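Local coordinates for uncharacterized protein (Archaeoglobus fulgidus, PDB 3LOT), which probably cleaves 3-keto-5-aminohexanoate or a related beta-keto acid with the help of a bound zinc ion, at residues 5-10 and 293-298; 42-47 and 278-283; 179-184 and 221-226; 199-204 and 230-235. All coordinates share one frame; numbering follows the deposited sequence.

Contact 1: residues 5-10 and 293-298; sequences DDVVIV and RPATPD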
loop_
_atom_site.group_PDB
_atom_site.type_symbol
_atom_site.label_atom_id
_atom_site.label_comp_id
_atom_site.label_asym_id
_atom_site.label_seq_id
_atom_site.Cartn_x
_atom_site.Cartn_y
_atom_site.Cartn_z
ATOM N N ASP D 5 15.247 -14.450 14.965
ATOM C CA ASP D 5 14.097 -13.556 14.785
ATOM C C ASP D 5 13.876 -12.622 15.990
ATOM O O ASP D 5 12.977 -11.774 15.949
ATOM C CB ASP D 5 12.808 -14.381 14.491
ATOM N N ASP D 6 14.686 -12.764 17.046
ATOM C CA ASP D 6 14.489 -12.019 18.288
ATOM C C ASP D 6 15.707 -11.153 18.685
ATOM O O ASP D 6 15.744 -10.615 19.778
ATOM C CB ASP D 6 14.148 -13.009 19.408
ATOM C CG ASP D 6 15.364 -13.765 19.918
ATOM O OD1 ASP D 6 16.048 -14.421 19.084
ATOM O OD2 ASP D 6 15.643 -13.679 21.158
ATOM N N VAL D 7 16.702 -11.049 17.796
ATOM C CA VAL D 7 17.862 -10.214 18.031
ATOM C C VAL D 7 17.811 -9.001 17.090
ATOM O O VAL D 7 17.772 -9.167 15.857
ATOM C CB VAL D 7 19.201 -10.976 17.834
ATOM C CG1 VAL D 7 20.384 -10.004 18.044
ATOM C CG2 VAL D 7 19.309 -12.181 18.793
ATOM N N VAL D 8 17.862 -7.813 17.700
ATOM C CA VAL D 8 17.750 -6.533 17.015
ATOM C C VAL D 8 19.097 -5.825 17.141
ATOM O O VAL D 8 19.617 -5.671 18.272
ATOM C CB VAL D 8 16.640 -5.628 17.644
ATOM C CG1 VAL D 8 16.600 -4.218 16.991
ATOM C CG2 VAL D 8 15.313 -6.271 17.525
ATOM N N ILE D 9 19.666 -5.416 15.997
ATOM C CA ILE D 9 20.837 -4.520 15.979
ATOM C C ILE D 9 20.383 -3.089 16.291
ATOM O O ILE D 9 19.594 -2.519 15.557
ATOM C CB ILE D 9 21.590 -4.550 14.621
ATOM C CG1 ILE D 9 22.032 -5.985 14.292
ATOM C CG2 ILE D 9 22.785 -3.560 14.640
ATOM C CD1 ILE D 9 22.786 -6.128 12.927
ATOM N N VAL D 10 20.800 -2.556 17.431
ATOM C CA VAL D 10 20.641 -1.150 17.754
ATOM C C VAL D 10 21.934 -0.366 17.440
ATOM O O VAL D 10 23.015 -0.628 18.048
ATOM C CB VAL D 10 20.260 -0.968 19.213
ATOM C CG1 VAL D 10 19.932 0.536 19.484
ATOM C CG2 VAL D 10 19.007 -1.831 19.572
ATOM N N ARG D 293 15.926 -8.694 21.980
ATOM C CA ARG D 293 17.073 -8.163 22.728
ATOM C C ARG D 293 18.068 -7.523 21.785
ATOM O O ARG D 293 18.093 -7.857 20.591
ATOM C CB ARG D 293 17.739 -9.268 23.551
ATOM C CG ARG D 293 18.389 -10.350 22.724
ATOM C CD ARG D 293 19.229 -11.302 23.606
ATOM N NE ARG D 293 19.823 -12.323 22.770
ATOM C CZ ARG D 293 20.960 -12.191 22.097
ATOM N NH1 ARG D 293 21.668 -11.064 22.130
ATOM N NH2 ARG D 293 21.382 -13.200 21.355
ATOM N N PRO D 294 18.866 -6.589 22.296
ATOM C CA PRO D 294 19.903 -5.959 21.477
ATOM C C PRO D 294 21.022 -6.952 21.112
ATOM O O PRO D 294 21.342 -7.832 21.936
ATOM C CB PRO D 294 20.440 -4.811 22.362
ATOM C CG PRO D 294 20.110 -5.202 23.766
ATOM C CD PRO D 294 18.799 -6.016 23.654
ATOM N N ALA D 295 21.548 -6.841 19.885
ATOM C CA ALA D 295 22.682 -7.627 19.456
ATOM C C ALA D 295 23.932 -7.095 20.139
ATOM O O ALA D 295 24.152 -5.895 20.230
ATOM C CB ALA D 295 22.865 -7.582 17.918
ATOM N N THR D 296 24.767 -8.010 20.581
ATOM C CA THR D 296 26.125 -7.683 21.004
ATOM C C THR D 296 26.995 -7.283 19.795
ATOM O O THR D 296 26.626 -7.543 18.657
ATOM C CB THR D 296 26.795 -8.885 21.673
ATOM O OG1 THR D 296 26.979 -9.907 20.713
ATOM C CG2 THR D 296 25.994 -9.440 22.863
ATOM N N PRO D 297 28.156 -6.631 20.032
ATOM C CA PRO D 297 28.958 -6.297 18.856
ATOM C C PRO D 297 29.347 -7.524 18.038
ATOM O O PRO D 297 29.261 -7.500 16.794
ATOM C CB PRO D 297 30.155 -5.576 19.468
ATOM C CG PRO D 297 29.502 -4.845 20.639
ATOM C CD PRO D 297 28.610 -5.878 21.220
ATOM N N ASP D 298 29.698 -8.619 18.698
ATOM C CA ASP D 298 30.102 -9.795 17.923
ATOM C C ASP D 298 28.934 -10.416 17.136
ATOM O O ASP D 298 29.126 -10.940 16.022
ATOM C CB ASP D 298 30.826 -10.811 18.782
ATOM C CG ASP D 298 32.291 -10.396 19.061
ATOM O OD1 ASP D 298 32.893 -9.517 18.322
ATOM O OD2 ASP D 298 32.840 -10.952 20.052
HETATM O O HOH W 1 18.002 -14.334 22.096
HETATM O O HOH W 2 22.518 -3.818 19.574
#
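V7 lays its CG2 methyl over one face of the R293 guanidinium, 3.4 Å from NH2 and offset toward the rim of the group, the two side chains running alongside each other in the same direction. The other branch, CG1, lies anti to the backbone N (chi1 178°) and is pressed against A295 CB at 3.5 Å, tighter than ordinary van der Waals contact. An alanine in place of V7 is likely to leave the guanidinium face without its methyl cover and open a gap beside A295. The polar end of R293 is held mainly by a salt bridge to E299, while NE donates to a water that in turn donates to D6 OD2 (2.6 Å). Backbone bonds set this overlap: R293 N donates to D6 O, V8 N to R293 O (2.9 Å) and A295 N to V8 O. A second water joins V10 N to A295 O. On the face of V8 and P294, V10 CG2 reaches P294 CB at 4.3 Å. The short parallel strand 293-294, which follows helix 276-289, adds to the start of strand 7-13, whose barrel-wall neighbours are strands 48-54 and 256-259 of the TIM-barrel fold.

Contact 2: residues 42-47 and 278-283; sequences AEAGAG and EQVEKM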
loop_
_atom_site.group_PDB
_atom_site.type_symbol
_atom_site.label_atom_id
_atom_site.label_comp_id
_atom_site.label_asym_id
_atom_site.label_seq_id
_atom_site.Cartn_x
_atom_site.Cartn_y
_atom_site.Cartn_z
ATOM N N ALA D 42 27.631 1.981 23.498
ATOM C CA ALA D 42 27.930 0.560 23.450
ATOM C C ALA D 42 27.543 -0.152 24.710
ATOM O O ALA D 42 26.931 -1.197 24.666
ATOM C CB ALA D 42 29.420 0.341 23.172
ATOM N N GLU D 43 27.913 0.421 25.845
ATOM C CA GLU D 43 27.634 -0.163 27.124
ATOM C C GLU D 43 26.148 -0.154 27.427
ATOM O O GLU D 43 25.682 -0.996 28.175
ATOM C CB GLU D 43 28.413 0.571 28.208
ATOM C CG GLU D 43 29.936 0.231 28.147
ATOM C CD GLU D 43 30.746 0.945 29.264
ATOM O OE1 GLU D 43 30.082 1.566 30.142
ATOM O OE2 GLU D 43 32.018 0.879 29.249
ATOM N N ALA D 44 25.405 0.753 26.803
ATOM C CA ALA D 44 23.939 0.801 26.916
ATOM C C ALA D 44 23.211 -0.202 25.990
ATOM O O ALA D 44 21.995 -0.312 26.023
ATOM C CB ALA D 44 23.437 2.239 26.648
ATOM N N GLY D 45 23.931 -0.922 25.139
ATOM C CA GLY D 45 23.307 -1.913 24.268
ATOM C C GLY D 45 23.467 -1.684 22.773
ATOM O O GLY D 45 23.022 -2.494 21.987
ATOM N N ALA D 46 24.102 -0.581 22.371
ATOM C CA ALA D 46 24.392 -0.332 20.954
ATOM C C ALA D 46 25.508 -1.226 20.495
ATOM O O ALA D 46 26.691 -1.052 20.864
ATOM C CB ALA D 46 24.771 1.127 20.679
ATOM N N GLY D 47 25.145 -2.171 19.651
ATOM C CA GLY D 47 26.117 -3.084 19.111
ATOM C C GLY D 47 26.970 -2.428 18.041
ATOM O O GLY D 47 28.052 -2.960 17.704
ATOM N N GLU D 278 21.162 7.759 26.809
ATOM C CA GLU D 278 19.770 7.858 27.213
ATOM C C GLU D 278 18.752 7.338 26.175
ATOM O O GLU D 278 17.757 6.705 26.517
ATOM C CB GLU D 278 19.446 9.318 27.563
ATOM C CG GLU D 278 18.253 9.474 28.410
ATOM C CD GLU D 278 17.820 10.945 28.585
ATOM O OE1 GLU D 278 18.361 11.846 27.916
ATOM O OE2 GLU D 278 16.909 11.185 29.394
ATOM N N GLN D 279 19.001 7.653 24.911
ATOM C CA GLN D 279 18.182 7.184 23.800
ATOM C C GLN D 279 18.407 5.690 23.557
ATOM O O GLN D 279 17.464 4.950 23.276
ATOM C CB GLN D 279 18.537 7.972 22.534
ATOM C CG GLN D 279 18.046 9.414 22.526
ATOM C CD GLN D 279 18.543 10.205 21.306
ATOM O OE1 GLN D 279 19.369 9.716 20.533
ATOM N NE2 GLN D 279 18.019 11.406 21.123
ATOM N N VAL D 280 19.653 5.240 23.638
ATOM C CA VAL D 280 19.925 3.800 23.521
ATOM C C VAL D 280 19.199 2.994 24.606
ATOM O O VAL D 280 18.562 2.007 24.302
ATOM C CB VAL D 280 21.421 3.481 23.537
ATOM C CG1 VAL D 280 21.644 1.952 23.557
ATOM C CG2 VAL D 280 22.096 4.140 22.355
ATOM N N GLU D 281 19.272 3.437 25.870
ATOM C CA GLU D 281 18.570 2.757 26.970
ATOM C C GLU D 281 17.073 2.665 26.719
ATOM O O GLU D 281 16.478 1.627 26.962
ATOM C CB GLU D 281 18.822 3.452 28.303
ATOM C CG GLU D 281 20.265 3.386 28.678
ATOM C CD GLU D 281 20.707 4.350 29.790
ATOM O OE1 GLU D 281 19.966 5.270 30.206
ATOM O OE2 GLU D 281 21.836 4.140 30.272
ATOM N N LYS D 282 16.487 3.751 26.233
ATOM C CA LYS D 282 15.041 3.781 25.883
ATOM C C LYS D 282 14.668 2.773 24.795
ATOM O O LYS D 282 13.693 2.013 24.929
ATOM C CB LYS D 282 14.645 5.178 25.438
ATOM C CG LYS D 282 13.163 5.346 25.077
ATOM C CD LYS D 282 12.868 6.833 24.935
ATOM C CE LYS D 282 11.400 7.125 24.881
ATOM N NZ LYS D 282 10.832 6.943 26.225
HETATM N N MSE D 283 15.460 2.744 23.730
HETATM C CA MSE D 283 15.123 1.902 22.611
HETATM C C MSE D 283 15.307 0.449 23.044
HETATM O O MSE D 283 14.502 -0.400 22.666
HETATM C CB MSE D 283 15.972 2.241 21.386
HETATM C CG MSE D 283 15.570 1.477 20.120
HETATM SE SE MSE D 283 13.737 1.967 19.538
HETATM C CE MSE D 283 13.198 0.275 19.414
#
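G45 N donates to A42 O (3.0 Å), one of the two bonds back into the last helical turn that make a Schellman motif after helix 31-43. In this TIM-barrel protein the motif turns the chain toward strand 48-54 and presents A44, G45 and A46 to helix 276-289. The positive phi of G45 (119°) would jam a CB against A44 O, and such a CB would also point at V280, so the turn calls for a residue without a side chain. V280 is the apolar knob that meets it. Its CG1 stands anti to the backbone N (chi1 174°), which carries this methyl out from the helix to touch A44 O at 3.4 Å and A44 CB at 3.6 Å. A46 CB is a looser neighbour of the same methyl, 4.3 Å away. V280 also rests on V259 and C12 of neighbouring barrel strands, which extends the apolar patch inward. Farther along the helix, K282 faces another partner, forming a salt bridge with E289 of the second subunit. At the exposed border of the contact, the methylene CG of E281 brushes the A44 methyl, CG to CB 3.9 Å.

Contact 3: residues 179-184 and 221-226; sequences GQIYNT and QTADRL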
loop_
_atom_site.group_PDB
_atom_site.type_symbol
_atom_site.label_atom_id
_atom_site.label_comp_id
_atom_site.label_asym_id
_atom_site.label_seq_id
_atom_site.Cartn_x
_atom_site.Cartn_y
_atom_site.Cartn_z
ATOM N N GLY D 179 13.336 6.209 -5.027
ATOM C CA GLY D 179 14.253 6.185 -6.173
ATOM C C GLY D 179 15.630 5.653 -5.834
ATOM O O GLY D 179 16.336 5.106 -6.675
ATOM N N GLN D 180 16.040 5.882 -4.598
ATOM C CA GLN D 180 17.350 5.419 -4.102
ATOM C C GLN D 180 17.388 3.912 -3.808
ATOM O O GLN D 180 18.449 3.261 -3.902
ATOM C CB GLN D 180 17.750 6.232 -2.853
ATOM C CG GLN D 180 17.945 7.735 -3.175
ATOM C CD GLN D 180 18.648 8.523 -2.088
ATOM O OE1 GLN D 180 19.018 7.998 -1.034
ATOM N NE2 GLN D 180 18.831 9.812 -2.341
ATOM N N ILE D 181 16.233 3.335 -3.493
ATOM C CA ILE D 181 16.138 1.869 -3.450
ATOM C C ILE D 181 16.237 1.316 -4.881
ATOM O O ILE D 181 16.919 0.332 -5.148
ATOM C CB ILE D 181 14.866 1.398 -2.768
ATOM C CG1 ILE D 181 14.746 2.067 -1.361
ATOM C CG2 ILE D 181 14.855 -0.126 -2.736
ATOM C CD1 ILE D 181 13.635 1.479 -0.439
ATOM N N TYR D 182 15.573 1.982 -5.808
ATOM C CA TYR D 182 15.705 1.681 -7.226
ATOM C C TYR D 182 17.157 1.779 -7.652
ATOM O O TYR D 182 17.633 0.884 -8.358
ATOM C CB TYR D 182 14.812 2.558 -8.097
ATOM C CG TYR D 182 13.411 1.964 -8.339
ATOM C CD1 TYR D 182 13.185 1.009 -9.372
ATOM C CD2 TYR D 182 12.364 2.301 -7.539
ATOM C CE1 TYR D 182 11.944 0.448 -9.587
ATOM C CE2 TYR D 182 11.121 1.742 -7.727
ATOM C CZ TYR D 182 10.898 0.840 -8.773
ATOM O OH TYR D 182 9.635 0.327 -8.980
ATOM N N ASN D 183 17.833 2.867 -7.238
ATOM C CA ASN D 183 19.265 3.002 -7.528
ATOM C C ASN D 183 20.049 1.794 -6.948
ATOM O O ASN D 183 20.936 1.225 -7.623
ATOM C CB ASN D 183 19.870 4.303 -6.990
ATOM C CG ASN D 183 19.303 5.586 -7.640
ATOM O OD1 ASN D 183 18.517 5.540 -8.604
ATOM N ND2 ASN D 183 19.688 6.760 -7.061
ATOM N N THR D 184 19.721 1.427 -5.696
ATOM C CA THR D 184 20.356 0.292 -5.033
ATOM C C THR D 184 20.191 -1.035 -5.800
ATOM O O THR D 184 21.183 -1.776 -6.002
ATOM C CB THR D 184 19.886 0.191 -3.586
ATOM O OG1 THR D 184 20.216 1.422 -2.914
ATOM C CG2 THR D 184 20.499 -1.037 -2.891
ATOM N N GLN D 221 8.892 -2.490 1.429
ATOM C CA GLN D 221 8.238 -3.287 0.363
ATOM C C GLN D 221 8.907 -3.087 -0.994
ATOM O O GLN D 221 9.003 -4.024 -1.794
ATOM C CB GLN D 221 6.764 -2.938 0.256
ATOM C CG GLN D 221 5.947 -3.377 1.433
ATOM C CD GLN D 221 4.501 -2.863 1.335
ATOM O OE1 GLN D 221 4.242 -1.857 0.661
ATOM N NE2 GLN D 221 3.550 -3.542 2.043
ATOM N N THR D 222 9.407 -1.878 -1.255
ATOM C CA THR D 222 10.150 -1.644 -2.504
ATOM C C THR D 222 11.439 -2.467 -2.521
ATOM O O THR D 222 11.780 -3.090 -3.528
ATOM C CB THR D 222 10.442 -0.136 -2.731
ATOM O OG1 THR D 222 9.205 0.571 -2.752
ATOM C CG2 THR D 222 11.212 0.105 -4.040
ATOM N N ALA D 223 12.164 -2.461 -1.409
ATOM C CA ALA D 223 13.387 -3.271 -1.290
ATOM C C ALA D 223 13.090 -4.779 -1.449
ATOM O O ALA D 223 13.803 -5.495 -2.176
ATOM C CB ALA D 223 14.102 -2.982 0.057
ATOM N N ASP D 224 12.043 -5.264 -0.794
ATOM C CA ASP D 224 11.637 -6.668 -0.957
ATOM C C ASP D 224 11.421 -7.016 -2.431
ATOM O O ASP D 224 11.923 -8.050 -2.930
ATOM C CB ASP D 224 10.335 -6.963 -0.205
ATOM C CG ASP D 224 10.484 -7.051 1.305
ATOM O OD1 ASP D 224 11.621 -7.081 1.835
ATOM O OD2 ASP D 224 9.410 -7.119 1.989
ATOM N N ARG D 225 10.705 -6.158 -3.149
ATOM C CA ARG D 225 10.274 -6.496 -4.481
ATOM C C ARG D 225 11.368 -6.304 -5.532
ATOM O O ARG D 225 11.370 -6.998 -6.529
ATOM C CB ARG D 225 9.069 -5.656 -4.858
ATOM C CG ARG D 225 8.401 -6.076 -6.126
ATOM C CD ARG D 225 7.206 -5.167 -6.393
ATOM N NE ARG D 225 7.584 -3.753 -6.405
ATOM C CZ ARG D 225 8.071 -3.103 -7.487
ATOM N NH1 ARG D 225 8.282 -3.741 -8.650
ATOM N NH2 ARG D 225 8.370 -1.824 -7.399
ATOM N N LEU D 226 12.240 -5.318 -5.347
ATOM C CA LEU D 226 13.384 -5.098 -6.291
ATOM C C LEU D 226 14.589 -5.965 -5.996
ATOM O O LEU D 226 15.254 -6.396 -6.923
ATOM C CB LEU D 226 13.817 -3.645 -6.306
ATOM C CG LEU D 226 12.727 -2.645 -6.661
ATOM C CD1 LEU D 226 13.359 -1.233 -6.715
ATOM C CD2 LEU D 226 12.081 -2.975 -8.033
HETATM O O HOH W 3 9.694 -1.925 -10.884
#
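L226 sets its CD1 methyl almost squarely over the centre of the Y182 ring, 3.4 Å from the ring centroid and 9° off the normal, a close CH-pi contact. T222 CG2 approaches Y182 CE2 obliquely at 4.0 Å. At the phenol tip, R225 NH2 donates to Y182 OH (3.0 Å), with the oxygen lying in the guanidinium plane; R225 has two conformers, and the bond is described for one, so it is less than certain. A water linked to both Y182 OH and R225 NH1 closes the group. With an alanine in place of Y182, L226 CD1 would probably lose its ring and R225 its hydroxyl partner. Deeper in, I181 CG2, anti to its own amide N, packs 3.8 Å from A223 CA, while I181 CD1 reaches F201 of the barrel wall. Helices 178-189 and 213-226 position all this, their segments running nearly parallel (24°) with axes 9.6 Å apart, as neighbouring outer helices of a TIM barrel do. D215 of the third subunit makes a weak hydrogen bond to Y182 OH, so the tyrosine combines an apolar face within the chain with a polar tip that also meets the subunit interface.

Contact 4: residues 199-204 and 230-235; sequences LQFIHG and ENYTWS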
loop_
_atom_site.group_PDB
_atom_site.type_symbol
_atom_site.label_atom_id
_atom_site.label_comp_id
_atom_site.label_asym_id
_atom_site.label_seq_id
_atom_site.Cartn_x
_atom_site.Cartn_y
_atom_site.Cartn_z
ATOM N N LEU D 199 20.922 -2.221 4.069
ATOM C CA LEU D 199 20.264 -0.946 3.743
ATOM C C LEU D 199 19.847 -0.212 5.009
ATOM O O LEU D 199 19.433 -0.805 5.993
ATOM C CB LEU D 199 18.966 -1.138 2.892
ATOM C CG LEU D 199 18.855 -1.970 1.603
ATOM C CD1 LEU D 199 17.798 -1.395 0.612
ATOM C CD2 LEU D 199 20.151 -2.140 0.912
ATOM N N GLN D 200 19.873 1.100 4.953
ATOM C CA GLN D 200 19.303 1.886 5.992
ATOM C C GLN D 200 18.329 2.895 5.389
ATOM O O GLN D 200 18.650 3.619 4.445
ATOM C CB GLN D 200 20.408 2.556 6.743
ATOM C CG GLN D 200 19.961 3.436 7.897
ATOM C CD GLN D 200 20.889 3.259 9.050
ATOM O OE1 GLN D 200 20.510 2.724 10.074
ATOM N NE2 GLN D 200 22.152 3.632 8.853
ATOM N N PHE D 201 17.131 2.899 5.912
ATOM C CA PHE D 201 16.081 3.739 5.401
ATOM C C PHE D 201 16.061 4.974 6.296
ATOM O O PHE D 201 15.987 4.817 7.518
ATOM C CB PHE D 201 14.756 3.014 5.496
ATOM C CG PHE D 201 14.690 1.705 4.731
ATOM C CD1 PHE D 201 15.326 1.534 3.530
ATOM C CD2 PHE D 201 13.885 0.669 5.198
ATOM C CE1 PHE D 201 15.182 0.347 2.821
ATOM C CE2 PHE D 201 13.767 -0.517 4.483
ATOM C CZ PHE D 201 14.426 -0.673 3.311
ATOM N N ILE D 202 16.205 6.169 5.713
ATOM C CA ILE D 202 16.295 7.425 6.480
ATOM C C ILE D 202 15.089 8.316 6.172
ATOM O O ILE D 202 14.858 8.730 5.023
ATOM C CB ILE D 202 17.595 8.169 6.218
ATOM C CG1 ILE D 202 18.804 7.200 6.461
ATOM C CG2 ILE D 202 17.707 9.413 7.128
ATOM C CD1 ILE D 202 20.186 7.880 6.595
ATOM N N HIS D 203 14.326 8.606 7.206
ATOM C CA HIS D 203 13.022 9.269 7.057
ATOM C C HIS D 203 13.039 10.627 7.706
ATOM O O HIS D 203 13.433 10.755 8.867
ATOM C CB HIS D 203 11.925 8.365 7.669
ATOM C CG HIS D 203 11.629 7.144 6.837
ATOM N ND1 HIS D 203 10.558 7.072 5.966
ATOM C CD2 HIS D 203 12.289 5.966 6.715
ATOM C CE1 HIS D 203 10.560 5.897 5.362
ATOM N NE2 HIS D 203 11.614 5.212 5.782
ATOM N N GLY D 204 12.588 11.627 6.965
ATOM C CA GLY D 204 12.313 12.941 7.496
ATOM C C GLY D 204 13.278 14.032 7.064
ATOM O O GLY D 204 13.267 15.098 7.635
ATOM N N GLU D 230 15.485 -12.262 0.732
ATOM C CA GLU D 230 16.591 -13.130 1.126
ATOM C C GLU D 230 17.939 -12.427 0.838
ATOM O O GLU D 230 18.957 -12.861 1.348
ATOM C CB GLU D 230 16.466 -14.525 0.454
ATOM N N ASN D 231 17.924 -11.296 0.103
ATOM C CA ASN D 231 19.158 -10.661 -0.335
ATOM C C ASN D 231 19.581 -9.423 0.467
ATOM O O ASN D 231 20.615 -8.849 0.175
ATOM C CB ASN D 231 19.070 -10.318 -1.826
ATOM C CG ASN D 231 18.998 -11.546 -2.712
ATOM O OD1 ASN D 231 18.314 -11.550 -3.744
ATOM N ND2 ASN D 231 19.688 -12.578 -2.333
ATOM N N TYR D 232 18.816 -8.996 1.482
ATOM C CA TYR D 232 19.232 -7.815 2.268
ATOM C C TYR D 232 18.769 -7.861 3.712
ATOM O O TYR D 232 17.871 -8.616 4.046
ATOM C CB TYR D 232 18.775 -6.507 1.627
ATOM C CG TYR D 232 17.325 -6.150 1.887
ATOM C CD1 TYR D 232 16.284 -6.848 1.254
ATOM C CD2 TYR D 232 16.987 -5.108 2.729
ATOM C CE1 TYR D 232 14.967 -6.517 1.477
ATOM C CE2 TYR D 232 15.646 -4.767 2.968
ATOM C CZ TYR D 232 14.643 -5.481 2.339
ATOM O OH TYR D 232 13.318 -5.190 2.571
ATOM N N THR D 233 19.431 -7.067 4.559
ATOM C CA THR D 233 18.907 -6.704 5.877
ATOM C C THR D 233 18.803 -5.167 5.938
ATOM O O THR D 233 19.410 -4.451 5.130
ATOM C CB THR D 233 19.754 -7.261 7.051
ATOM O OG1 THR D 233 20.990 -6.541 7.155
ATOM C CG2 THR D 233 20.021 -8.758 6.877
ATOM N N TRP D 234 18.017 -4.663 6.873
ATOM C CA TRP D 234 17.751 -3.222 6.923
ATOM C C TRP D 234 17.615 -2.669 8.331
ATOM O O TRP D 234 17.235 -3.366 9.269
ATOM C CB TRP D 234 16.504 -2.865 6.111
ATOM C CG TRP D 234 15.228 -3.483 6.627
ATOM C CD1 TRP D 234 14.812 -4.770 6.463
ATOM C CD2 TRP D 234 14.198 -2.818 7.363
ATOM N NE1 TRP D 234 13.593 -4.960 7.087
ATOM C CE2 TRP D 234 13.186 -3.767 7.623
ATOM C CE3 TRP D 234 14.039 -1.528 7.826
ATOM C CZ2 TRP D 234 12.046 -3.459 8.363
ATOM C CZ3 TRP D 234 12.881 -1.201 8.486
ATOM C CH2 TRP D 234 11.901 -2.185 8.770
ATOM N N SER D 235 17.956 -1.396 8.431
ATOM C CA SER D 235 17.790 -0.581 9.616
ATOM C C SER D 235 17.026 0.649 9.194
ATOM O O SER D 235 16.866 0.950 8.000
ATOM C CB SER D 235 19.181 -0.189 10.159
ATOM O OG SER D 235 19.114 0.568 11.370
#
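F201 and W234 fit together as two slid plates: their planes are 30° apart and the six-membered rings barely overlap, with centroids 5.3 Å from each other. The rim of the phenyl ring does the touching. Its CD2 meets W234 CE3 at 3.4 Å, and its CE2 lies above the indole near the rim of the ring system. W234 reaches this place because its CG stands between the backbone N and the carbonyl carbon (chi1 63°), which swings the indole toward F201. L199 is the next bump, its branching CG pressed at 3.8 Å against CD2 of Y232, whose ring crosses the leucine at about a right angle. F201 CZ, two residues along the same strand as L199, comes to 4.3 Å from Y232 CE2, so both border the Y232 ring. I181 and T184 of helix 178-189 pack against F201 and L199, and D224 takes the hydroxyl of Y232. The two strands are parallel neighbours in the wall of a TIM barrel, joined by helix 213-226 in a beta-alpha-beta crossover. L199 N donates to T233 O, S235 N to L199 O and F201 N to S235 O, which fixes the stagger of the side chains. On the other face, that of Q200 and S235, the contact is polar: the bend in the Q200 chain at chi2 brings OE1 beside S235, whose OG donates to it at 2.9 Å. E174 takes a hydrogen from Q200 NE2, and the Q200 side chain lies about 7 Å from the bound zinc ion.

Overall arrangement
Along the chain the contacts are nested: contact 1 closes the outermost loop, contact 2 lies within it, and contacts 3 and 4 lie deeper, their segments alternating. Contacts 1 and 2 touch, with centres 11 Å apart, where P294 and V10 meet G45 and A46. Contacts 3 and 4 also touch, with centres 10 Å apart, sharing the stretch from helix 178-189 through strand 197-203 to helix 213-226. Contacts 1 and 4 reach the same barrel sheet, their centres 16 Å apart, whereas contacts 2 and 3 lie farthest apart at 29 Å. Contact 1 brings the chain's two end regions together, with contact 2 packed beside it; contacts 3 and 4 tie barrel wall to outer helices and subunit interface.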